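PDB 3B9O: alkane monooxygenase from Geobacillus thermodenitrificans, which is a flavin-binding monooxygenase of the luciferase-like family, built as a TIM barrel and modelled with bound flavin mononucleotide. Local coordinates for residues T253-F256 / F257-I261; K301-L305 / E306-A310; E362-Y365 / L366-A370; E409-Y412 / R413-L416. All coordinates share one frame; numbering follows the deposited sequence.

Interaction 1: T253-F256 / F257-I261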
loop_
_atom_site.group_PDB
_atom_site.type_symbol
_atom_site.label_atom_id
_atom_site.label_comp_id
_atom_site.label_asym_id
_atom_site.label_seq_id
_atom_site.Cartn_x
_atom_site.Cartn_y
_atom_site.Cartn_z
ATOM N N THR A 253 0.505 -0.286 -20.663
ATOM C CA THR A 253 -0.529 0.092 -19.671
ATOM C C THR A 253 0.082 0.936 -18.567
ATOM O O THR A 253 -0.386 2.046 -18.271
ATOM C CB THR A 253 -1.222 -1.157 -19.042
ATOM O OG1 THR A 253 -1.908 -1.875 -20.061
ATOM C CG2 THR A 253 -2.266 -0.756 -17.993
ATOM N N LEU A 254 1.141 0.409 -17.974
ATOM C CA LEU A 254 1.847 1.105 -16.894
ATOM C C LEU A 254 2.415 2.444 -17.335
ATOM O O LEU A 254 2.319 3.437 -16.589
ATOM C CB LEU A 254 2.902 0.186 -16.269
ATOM C CG LEU A 254 2.352 -0.988 -15.423
ATOM C CD1 LEU A 254 3.492 -1.988 -15.096
ATOM C CD2 LEU A 254 1.674 -0.469 -14.142
ATOM N N LYS A 255 2.955 2.506 -18.557
ATOM C CA LYS A 255 3.536 3.752 -19.056
ATOM C C LYS A 255 2.488 4.839 -19.235
ATOM O O LYS A 255 2.725 6.017 -18.905
ATOM C CB LYS A 255 4.262 3.516 -20.367
ATOM C CG LYS A 255 5.019 4.729 -20.871
ATOM C CD LYS A 255 5.927 4.314 -22.032
ATOM C CE LYS A 255 6.099 5.450 -22.982
ATOM N NZ LYS A 255 6.267 6.748 -22.245
ATOM N N PHE A 256 1.322 4.418 -19.729
ATOM C CA PHE A 256 0.180 5.289 -19.911
ATOM C C PHE A 256 -0.218 5.913 -18.584
ATOM O O PHE A 256 -0.484 7.125 -18.511
ATOM C CB PHE A 256 -1.033 4.561 -20.522
ATOM C CG PHE A 256 -2.290 5.428 -20.566
ATOM C CD1 PHE A 256 -2.497 6.325 -21.634
ATOM C CD2 PHE A 256 -3.216 5.398 -19.521
ATOM C CE1 PHE A 256 -3.632 7.160 -21.678
ATOM C CE2 PHE A 256 -4.348 6.222 -19.547
ATOM C CZ PHE A 256 -4.550 7.111 -20.634
ATOM N N PHE A 257 -0.294 5.081 -17.550
ATOM C CA PHE A 257 -0.753 5.566 -16.247
ATOM C C PHE A 257 0.284 6.443 -15.556
ATOM O O PHE A 257 -0.073 7.442 -14.944
ATOM C CB PHE A 257 -1.274 4.409 -15.368
ATOM C CG PHE A 257 -2.575 3.830 -15.869
ATOM C CD1 PHE A 257 -2.655 2.510 -16.292
ATOM C CD2 PHE A 257 -3.709 4.641 -15.971
ATOM C CE1 PHE A 257 -3.850 1.990 -16.781
ATOM C CE2 PHE A 257 -4.906 4.131 -16.453
ATOM C CZ PHE A 257 -4.974 2.803 -16.856
ATOM N N VAL A 258 1.564 6.077 -15.702
ATOM C CA VAL A 258 2.680 6.849 -15.146
ATOM C C VAL A 258 2.601 8.254 -15.766
ATOM O O VAL A 258 2.591 9.263 -15.059
ATOM C CB VAL A 258 4.057 6.171 -15.462
ATOM C CG1 VAL A 258 5.229 7.114 -15.218
ATOM C CG2 VAL A 258 4.248 4.899 -14.619
ATOM N N ASP A 259 2.490 8.281 -17.093
ATOM C CA ASP A 259 2.487 9.544 -17.862
ATOM C C ASP A 259 1.235 10.372 -17.521
ATOM O O ASP A 259 1.324 11.586 -17.330
ATOM C CB ASP A 259 2.564 9.237 -19.380
ATOM C CG ASP A 259 3.965 8.796 -19.829
ATOM O OD1 ASP A 259 4.915 8.878 -19.040
ATOM O OD2 ASP A 259 4.137 8.370 -20.980
ATOM N N ASP A 260 0.102 9.685 -17.333
ATOM C CA ASP A 260 -1.184 10.335 -17.033
ATOM C C ASP A 260 -1.138 11.072 -15.699
ATOM O O ASP A 260 -1.486 12.262 -15.598
ATOM C CB ASP A 260 -2.297 9.305 -17.016
ATOM C CG ASP A 260 -3.669 9.930 -16.876
ATOM O OD1 ASP A 260 -4.364 9.565 -15.921
ATOM O OD2 ASP A 260 -4.032 10.784 -17.725
ATOM N N ILE A 261 -0.660 10.374 -14.680
ATOM C CA ILE A 261 -0.511 10.984 -13.366
ATOM C C ILE A 261 0.488 12.105 -13.346
ATOM O O ILE A 261 0.227 13.141 -12.730
ATOM C CB ILE A 261 -0.203 9.944 -12.253
ATOM C CG1 ILE A 261 -1.434 9.111 -11.999
ATOM C CG2 ILE A 261 0.151 10.616 -10.928
ATOM C CD1 ILE A 261 -1.070 7.815 -11.355
#

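Interaction 2: K301-L305 / E306-A310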
loop_
_atom_site.group_PDB
_atom_site.type_symbol
_atom_site.label_atom_id
_atom_site.label_comp_id
_atom_site.label_asym_id
_atom_site.label_seq_id
_atom_site.Cartn_x
_atom_site.Cartn_y
_atom_site.Cartn_z
ATOM N N LYS A 301 -2.365 -25.879 -8.823
ATOM C CA LYS A 301 -3.208 -26.918 -8.182
ATOM C C LYS A 301 -4.114 -26.371 -7.050
ATOM O O LYS A 301 -5.273 -26.789 -6.894
ATOM C CB LYS A 301 -2.287 -28.025 -7.653
ATOM C CG LYS A 301 -2.911 -29.026 -6.705
ATOM C CD LYS A 301 -1.852 -30.007 -6.156
ATOM C CE LYS A 301 -2.453 -30.994 -5.143
ATOM N NZ LYS A 301 -1.457 -32.092 -4.852
ATOM N N TYR A 302 -3.586 -25.419 -6.276
ATOM C CA TYR A 302 -4.305 -24.796 -5.137
ATOM C C TYR A 302 -5.094 -23.529 -5.444
ATOM O O TYR A 302 -5.823 -23.057 -4.576
ATOM C CB TYR A 302 -3.327 -24.496 -3.978
ATOM C CG TYR A 302 -2.727 -25.741 -3.411
ATOM C CD1 TYR A 302 -1.522 -26.232 -3.902
ATOM C CD2 TYR A 302 -3.386 -26.470 -2.412
ATOM C CE1 TYR A 302 -0.969 -27.400 -3.397
ATOM C CE2 TYR A 302 -2.841 -27.675 -1.913
ATOM C CZ TYR A 302 -1.636 -28.107 -2.400
ATOM O OH TYR A 302 -1.062 -29.245 -1.913
ATOM N N TRP A 303 -4.972 -22.992 -6.667
ATOM C CA TRP A 303 -5.654 -21.747 -7.045
ATOM C C TRP A 303 -7.141 -21.999 -7.017
ATOM O O TRP A 303 -7.619 -22.914 -7.710
ATOM C CB TRP A 303 -5.238 -21.335 -8.444
ATOM C CG TRP A 303 -5.556 -19.920 -8.904
ATOM C CD1 TRP A 303 -6.536 -19.534 -9.801
ATOM C CD2 TRP A 303 -4.822 -18.734 -8.582
ATOM N NE1 TRP A 303 -6.470 -18.178 -10.011
ATOM C CE2 TRP A 303 -5.420 -17.666 -9.288
ATOM C CE3 TRP A 303 -3.728 -18.462 -7.739
ATOM C CZ2 TRP A 303 -4.948 -16.348 -9.190
ATOM C CZ3 TRP A 303 -3.261 -17.144 -7.640
ATOM C CH2 TRP A 303 -3.872 -16.110 -8.366
ATOM N N SER A 304 -7.856 -21.216 -6.196
ATOM C CA SER A 304 -9.281 -21.436 -5.982
ATOM C C SER A 304 -10.100 -20.439 -6.760
ATOM O O SER A 304 -10.217 -19.281 -6.374
ATOM C CB SER A 304 -9.675 -21.353 -4.507
ATOM O OG SER A 304 -11.073 -21.603 -4.376
ATOM N N LEU A 305 -10.685 -20.911 -7.857
ATOM C CA LEU A 305 -11.556 -20.076 -8.684
ATOM C C LEU A 305 -12.646 -19.374 -7.862
ATOM O O LEU A 305 -12.928 -18.200 -8.078
ATOM C CB LEU A 305 -12.171 -20.913 -9.818
ATOM C CG LEU A 305 -12.788 -20.180 -11.017
ATOM C CD1 LEU A 305 -14.280 -20.151 -10.945
ATOM C CD2 LEU A 305 -12.214 -18.758 -11.240
ATOM N N GLU A 306 -13.263 -20.102 -6.933
ATOM C CA GLU A 306 -14.361 -19.563 -6.147
ATOM C C GLU A 306 -13.929 -18.399 -5.220
ATOM O O GLU A 306 -14.624 -17.384 -5.099
ATOM C CB GLU A 306 -15.015 -20.711 -5.368
ATOM C CG GLU A 306 -16.502 -20.533 -5.136
ATOM C CD GLU A 306 -17.398 -20.736 -6.383
ATOM O OE1 GLU A 306 -18.578 -20.370 -6.310
ATOM O OE2 GLU A 306 -16.953 -21.232 -7.421
ATOM N N GLY A 307 -12.763 -18.546 -4.598
ATOM C CA GLY A 307 -12.170 -17.462 -3.826
ATOM C C GLY A 307 -11.892 -16.243 -4.679
ATOM O O GLY A 307 -12.262 -15.124 -4.317
ATOM N N HIS A 308 -11.296 -16.465 -5.856
ATOM C CA HIS A 308 -11.131 -15.344 -6.799
ATOM C C HIS A 308 -12.410 -14.697 -7.266
ATOM O O HIS A 308 -12.464 -13.492 -7.377
ATOM C CB HIS A 308 -10.255 -15.735 -7.972
ATOM C CG HIS A 308 -8.882 -16.118 -7.539
ATOM N ND1 HIS A 308 -7.914 -15.186 -7.262
ATOM C CD2 HIS A 308 -8.342 -17.324 -7.251
ATOM C CE1 HIS A 308 -6.815 -15.799 -6.872
ATOM N NE2 HIS A 308 -7.050 -17.098 -6.855
ATOM N N LEU A 309 -13.456 -15.485 -7.510
ATOM C CA LEU A 309 -14.751 -14.872 -7.844
ATOM C C LEU A 309 -15.254 -13.953 -6.738
ATOM O O LEU A 309 -15.795 -12.869 -7.011
ATOM C CB LEU A 309 -15.795 -15.949 -8.180
ATOM C CG LEU A 309 -16.140 -16.478 -9.580
ATOM C CD1 LEU A 309 -15.414 -15.869 -10.747
ATOM C CD2 LEU A 309 -16.091 -17.998 -9.583
ATOM N N ALA A 310 -15.099 -14.379 -5.487
ATOM C CA ALA A 310 -15.511 -13.560 -4.340
ATOM C C ALA A 310 -14.737 -12.238 -4.316
ATOM O O ALA A 310 -15.333 -11.164 -4.127
ATOM C CB ALA A 310 -15.338 -14.341 -3.000
#

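Interaction 3: E362-Y365 / L366-A370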
loop_
_atom_site.group_PDB
_atom_site.type_symbol
_atom_site.label_atom_id
_atom_site.label_comp_id
_atom_site.label_asym_id
_atom_site.label_seq_id
_atom_site.Cartn_x
_atom_site.Cartn_y
_atom_site.Cartn_z
ATOM N N GLU A 362 13.055 -8.820 -16.627
ATOM C CA GLU A 362 11.658 -8.370 -16.769
ATOM C C GLU A 362 11.341 -7.218 -15.847
ATOM O O GLU A 362 10.668 -6.275 -16.249
ATOM C CB GLU A 362 10.683 -9.543 -16.597
ATOM C CG GLU A 362 10.926 -10.566 -17.699
ATOM C CD GLU A 362 9.932 -11.701 -17.709
ATOM O OE1 GLU A 362 9.667 -12.213 -18.826
ATOM O OE2 GLU A 362 9.417 -12.093 -16.634
ATOM N N MET A 363 11.875 -7.263 -14.626
ATOM C CA MET A 363 11.765 -6.118 -13.717
ATOM C C MET A 363 12.416 -4.889 -14.287
ATOM O O MET A 363 11.833 -3.802 -14.296
ATOM C CB MET A 363 12.347 -6.469 -12.364
ATOM C CG MET A 363 11.529 -7.599 -11.635
ATOM S SD MET A 363 12.298 -7.994 -10.030
ATOM C CE MET A 363 12.076 -6.476 -9.131
ATOM N N GLN A 364 13.635 -5.069 -14.768
ATOM C CA GLN A 364 14.408 -3.991 -15.354
ATOM C C GLN A 364 13.686 -3.396 -16.587
ATOM O O GLN A 364 13.682 -2.177 -16.773
ATOM C CB GLN A 364 15.839 -4.476 -15.649
ATOM C CG GLN A 364 16.720 -3.455 -16.410
ATOM C CD GLN A 364 18.111 -3.973 -16.666
ATOM O OE1 GLN A 364 18.403 -5.172 -16.494
ATOM N NE2 GLN A 364 18.987 -3.082 -17.104
ATOM N N TYR A 365 13.020 -4.252 -17.383
ATOM C CA TYR A 365 12.324 -3.793 -18.597
ATOM C C TYR A 365 11.205 -2.809 -18.246
ATOM O O TYR A 365 11.071 -1.750 -18.847
ATOM C CB TYR A 365 11.745 -4.994 -19.349
ATOM C CG TYR A 365 11.444 -4.666 -20.800
ATOM C CD1 TYR A 365 10.124 -4.611 -21.259
ATOM C CD2 TYR A 365 12.483 -4.348 -21.698
ATOM C CE1 TYR A 365 9.863 -4.318 -22.615
ATOM C CE2 TYR A 365 12.207 -4.058 -23.077
ATOM C CZ TYR A 365 10.891 -4.057 -23.491
ATOM O OH TYR A 365 10.561 -3.763 -24.780
ATOM N N LEU A 366 10.400 -3.171 -17.258
ATOM C CA LEU A 366 9.310 -2.309 -16.780
ATOM C C LEU A 366 9.836 -0.990 -16.244
ATOM O O LEU A 366 9.346 0.099 -16.601
ATOM C CB LEU A 366 8.495 -3.088 -15.735
ATOM C CG LEU A 366 7.145 -3.790 -15.943
ATOM C CD1 LEU A 366 6.609 -3.907 -17.358
ATOM C CD2 LEU A 366 7.099 -5.156 -15.155
ATOM N N VAL A 367 10.872 -1.065 -15.412
ATOM C CA VAL A 367 11.514 0.149 -14.901
ATOM C C VAL A 367 11.969 1.073 -16.027
ATOM O O VAL A 367 11.593 2.268 -16.046
ATOM C CB VAL A 367 12.690 -0.179 -13.952
ATOM C CG1 VAL A 367 13.497 1.120 -13.603
ATOM C CG2 VAL A 367 12.132 -0.825 -12.699
ATOM N N GLU A 368 12.755 0.529 -16.956
ATOM C CA GLU A 368 13.384 1.332 -18.012
ATOM C C GLU A 368 12.413 1.769 -19.113
ATOM O O GLU A 368 12.531 2.873 -19.648
ATOM C CB GLU A 368 14.570 0.574 -18.603
ATOM C CG GLU A 368 15.747 0.595 -17.637
ATOM C CD GLU A 368 16.969 -0.170 -18.115
ATOM O OE1 GLU A 368 16.930 -0.799 -19.196
ATOM O OE2 GLU A 368 17.969 -0.146 -17.364
ATOM N N GLU A 369 11.437 0.928 -19.432
ATOM C CA GLU A 369 10.560 1.247 -20.533
ATOM C C GLU A 369 9.242 1.866 -20.099
ATOM O O GLU A 369 8.650 2.604 -20.890
ATOM C CB GLU A 369 10.316 0.019 -21.422
ATOM C CG GLU A 369 11.560 -0.540 -22.066
ATOM C CD GLU A 369 12.256 0.442 -23.021
ATOM O OE1 GLU A 369 13.487 0.552 -22.935
ATOM O OE2 GLU A 369 11.570 1.097 -23.845
ATOM N N ALA A 370 8.744 1.550 -18.898
ATOM C CA ALA A 370 7.459 2.152 -18.438
ATOM C C ALA A 370 7.624 3.357 -17.485
ATOM O O ALA A 370 6.640 4.066 -17.146
ATOM C CB ALA A 370 6.558 1.114 -17.821
#

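Interaction 4: E409-Y412 / R413-L416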
loop_
_atom_site.group_PDB
_atom_site.type_symbol
_atom_site.label_atom_id
_atom_site.label_comp_id
_atom_site.label_asym_id
_atom_site.label_seq_id
_atom_site.Cartn_x
_atom_site.Cartn_y
_atom_site.Cartn_z
ATOM N N GLU A 409 20.967 5.912 5.220
ATOM C CA GLU A 409 20.439 6.292 6.520
ATOM C C GLU A 409 19.392 7.380 6.419
ATOM O O GLU A 409 19.357 8.182 5.454
ATOM C CB GLU A 409 21.502 6.635 7.575
ATOM C CG GLU A 409 21.002 6.300 9.027
ATOM C CD GLU A 409 21.408 4.881 9.525
ATOM O OE1 GLU A 409 22.040 4.106 8.758
ATOM O OE2 GLU A 409 21.081 4.549 10.694
ATOM N N GLY A 410 18.484 7.341 7.380
ATOM C CA GLY A 410 17.490 8.370 7.488
ATOM C C GLY A 410 16.075 7.818 7.567
ATOM O O GLY A 410 15.832 6.608 7.668
ATOM N N THR A 411 15.147 8.749 7.530
ATOM C CA THR A 411 13.725 8.422 7.465
ATOM C C THR A 411 13.368 7.682 6.153
ATOM O O THR A 411 14.155 7.637 5.179
ATOM C CB THR A 411 12.899 9.730 7.537
ATOM O OG1 THR A 411 13.275 10.556 6.439
ATOM C CG2 THR A 411 13.153 10.492 8.832
ATOM N N TYR A 412 12.178 7.100 6.116
ATOM C CA TYR A 412 11.704 6.475 4.876
ATOM C C TYR A 412 11.622 7.516 3.740
ATOM O O TYR A 412 12.009 7.224 2.590
ATOM C CB TYR A 412 10.341 5.792 5.132
ATOM C CG TYR A 412 9.764 5.048 3.945
ATOM C CD1 TYR A 412 10.591 4.345 3.049
ATOM C CD2 TYR A 412 8.380 5.005 3.737
ATOM C CE1 TYR A 412 10.048 3.669 1.929
ATOM C CE2 TYR A 412 7.817 4.286 2.636
ATOM C CZ TYR A 412 8.661 3.623 1.756
ATOM O OH TYR A 412 8.130 2.944 0.678
ATOM N N ARG A 413 11.143 8.724 4.024
ATOM C CA ARG A 413 11.097 9.729 2.942
ATOM C C ARG A 413 12.501 9.986 2.345
ATOM O O ARG A 413 12.662 10.169 1.124
ATOM C CB ARG A 413 10.404 11.040 3.365
ATOM C CG ARG A 413 10.341 12.109 2.212
ATOM C CD ARG A 413 8.981 12.792 2.074
ATOM N NE ARG A 413 8.624 13.194 3.362
ATOM C CZ ARG A 413 7.515 13.029 4.094
ATOM N NH1 ARG A 413 6.304 12.595 3.728
ATOM N NH2 ARG A 413 7.688 13.457 5.306
ATOM N N GLU A 414 13.510 9.972 3.200
ATOM C CA GLU A 414 14.900 10.138 2.718
ATOM C C GLU A 414 15.408 8.942 1.897
ATOM O O GLU A 414 16.119 9.135 0.901
ATOM C CB GLU A 414 15.814 10.435 3.885
ATOM C CG GLU A 414 15.622 11.835 4.458
ATOM C CD GLU A 414 16.336 11.988 5.782
ATOM O OE1 GLU A 414 15.883 11.416 6.789
ATOM O OE2 GLU A 414 17.374 12.678 5.797
ATOM N N LYS A 415 15.006 7.727 2.280
ATOM C CA LYS A 415 15.307 6.508 1.514
ATOM C C LYS A 415 14.690 6.584 0.117
ATOM O O LYS A 415 15.241 6.028 -0.861
ATOM C CB LYS A 415 14.852 5.247 2.273
ATOM C CG LYS A 415 15.740 4.994 3.482
ATOM C CD LYS A 415 14.994 4.281 4.619
ATOM C CE LYS A 415 15.991 3.471 5.520
ATOM N NZ LYS A 415 16.794 4.371 6.340
ATOM N N LEU A 416 13.588 7.321 0.012
ATOM C CA LEU A 416 12.881 7.462 -1.264
ATOM C C LEU A 416 13.389 8.664 -2.093
ATOM O O LEU A 416 13.568 8.542 -3.297
ATOM C CB LEU A 416 11.355 7.603 -1.053
ATOM C CG LEU A 416 10.521 6.380 -0.638
ATOM C CD1 LEU A 416 9.137 6.805 -0.151
ATOM C CD2 LEU A 416 10.412 5.419 -1.841
#

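Interaction 1: T253-F256 / F257-I261
Lys-255 reaches along the helix to Asp-259, one turn on. Lys-255 NZ donates to Asp-259 OD2 at 3.0 Å in a salt bridge, meeting the syn lone pair of that oxygen. CG of Lys-255 is anti to the backbone N (chi1 -174°), and a bend at the last torsion turns the ammonium group toward the acid. Four backbone N-H groups are satisfied in i to i+4 steps. Phe-257 N donates to Thr-253 O, Val-258 N to Leu-254 O, Asp-259 N to Lys-255 O and Asp-260 N to Phe-256 O. These bonds lie in helix 251-265 of a beta-alpha-beta unit of the TIM barrel, between strands 243-246 and 276-285. Leu-254 and Val-258 pack on both strands. Away from them, Phe-256 and Phe-257 make a T-shaped pair. The edge of Phe-256 meets a face of Phe-257, with planes at 83° and centroids 5.2 Å apart. Alongside the Phe-257 ring lies Thr-253, whose CG2 is 3.4 Å from CE1 of Phe-257. Asp-260 has its polar partners outside the segment: OD1 forms salt bridges with Arg-234 NH1 and Arg-264 NE. Thr-253 N donates to Asp-250 OD2.

Interaction 2: K301-L305 / E306-A310
Trp-303 and His-308 stack across the start of helix 305-316, with Ser-304 at the N-cap position. This is a buried helix start in the luciferase-like monooxygenase fold, just after helix 289-302. Glu-306 comes first in the second segment. Its CB lies near the Ser-304 side chain, but the two polar ends have partners elsewhere: OE1 of Glu-306 bonds to Tyr-66 OH, and OG of Ser-304 to Glu-76 OE1. Gly-307 follows in the first turn and brings no side chain to the contact. His-308 carries the main side-chain contact. Its imidazole lies over one face of the Trp-303 indole as an offset stack. The planes are 22° apart, and the centroids of the His-308 imidazole and the Trp-303 six-membered ring are 3.9 Å apart. CG of His-308 is anti to its carbonyl carbon (chi1 -61°), which swings the ring back over the residues before the helix. NE2 sits above the indole, closest to CE2. Both rings are held from outside as well: NE1 of Trp-303 donates to Met-341 O, while His-308 meets His-20 edge-to-face and its ND1 has a weak hydrogen bond with Lys-347 NZ. Leu-309 lies one turn after Leu-305, and Leu-309 N donates to Leu-305 O at 2.8 Å. Both leucine side chains also pack against Met-341 of helix 334-341. Ala-310 closes the segment and carries the same backbone pattern one residue further. Ala-310 N donates to Glu-306 O at 3.1 Å.

Interaction 3: E362-Y365 / L366-A370
Tyr-365 and Glu-369 meet through a CH-pi contact on helix 356-370, an outer helix of the TIM barrel between strands 350-354 and 374-378. CG of Glu-369 lies over one face of the Tyr-365 ring, 3.8 Å from its centroid. The Glu-369 chain bends at its second torsion (chi2 -62°), and its carboxylate plane ends up 29° from the ring plane. Gln-364 and Glu-368 form a second pair, side by side and pointing the same way. NE2 of Gln-364 donates to OE2 of Glu-368 at 3.1 Å, and the bond is nearly straight. The acceptor lies in the amide plane, yet the donor comes from above the carboxylate plane; the two planes are 78° apart. Beneath these pairs, backbone bonds from Glu-368 N to Gln-364 O and from Glu-369 N to Tyr-365 O fix the spacing of one turn. Further out, Met-363, Leu-366 and Val-367 pack on Phe-375 of strand 374-378, and Tyr-365, Leu-366 and Glu-369 touch Val-251 of helix 251-265. OE2 of Glu-362 is hydrogen-bonded to Ser-352 OG, and OE1 of Gln-364 has a weak hydrogen bond to Arg-400 NH1. CG2 of Val-367 rests 3.4 Å from Met-363 O.

Interaction 4: E409-Y412 / R413-L416
The Tyr-412 ring takes Leu-416 over one face. CD1 of Leu-416 makes a CH-pi contact 3.9 Å from the Tyr-412 ring centroid and comes nearest to CZ of Tyr-412. A second flat group, the carboxylate of Glu-414, is turned back to the start of the helix. Its OE1 is gripped twice. Thr-411 OG1 donates to Glu-414 OE1 at 2.8 Å through the anti lone pair. Thr-411 N donates to the same Glu-414 OE1 at 2.9 Å, also on the anti side but 34° out of the carboxylate plane. In return, Glu-414 N donates to Thr-411 OG1 at 3.3 Å, which completes a capping box. OG1 sits between the backbone N and the carbonyl carbon (chi1 60°), where it can serve both bonds. Lys-415 runs back past the cap, and Lys-415 NZ donates to Gly-410 O at 2.8 Å. NZ also bonds to Glu-408 O, so it holds two carbonyls of the incoming loop. The short helix 412-417 lies by the barrel strands. Tyr-412, Arg-413 and Leu-416 touch Val-223 of strand 223-227, and Tyr-412 OH is bonded to Tyr-225 OH; Arg-413 forms a salt bridge with Glu-242. Strand 6-12 meets Tyr-412 at Asn-8 and Leu-416 at His-6.

Overall arrangement
Interactions 1 and 3 lie within outer helices of the barrel and touch each other: Lys-255 CD packs against Glu-369 O, and Leu-254 against Ala-370. Their centres are about 13 Å apart. Both are partly buried. Each sets apolar residues against barrel strands and carries polar and aromatic pairs on its other sides, but interaction 1 uses a salt bridge and interaction 3 an amide-carboxylate bond. Interactions 2 and 4 are buried helix starts, about 39 Å apart between centres and on opposite sides of the chain's centre. Interaction 4 closes its helix start with a capping box. In interaction 2 the N-cap serine bonds elsewhere, and a ring stack spans the turn.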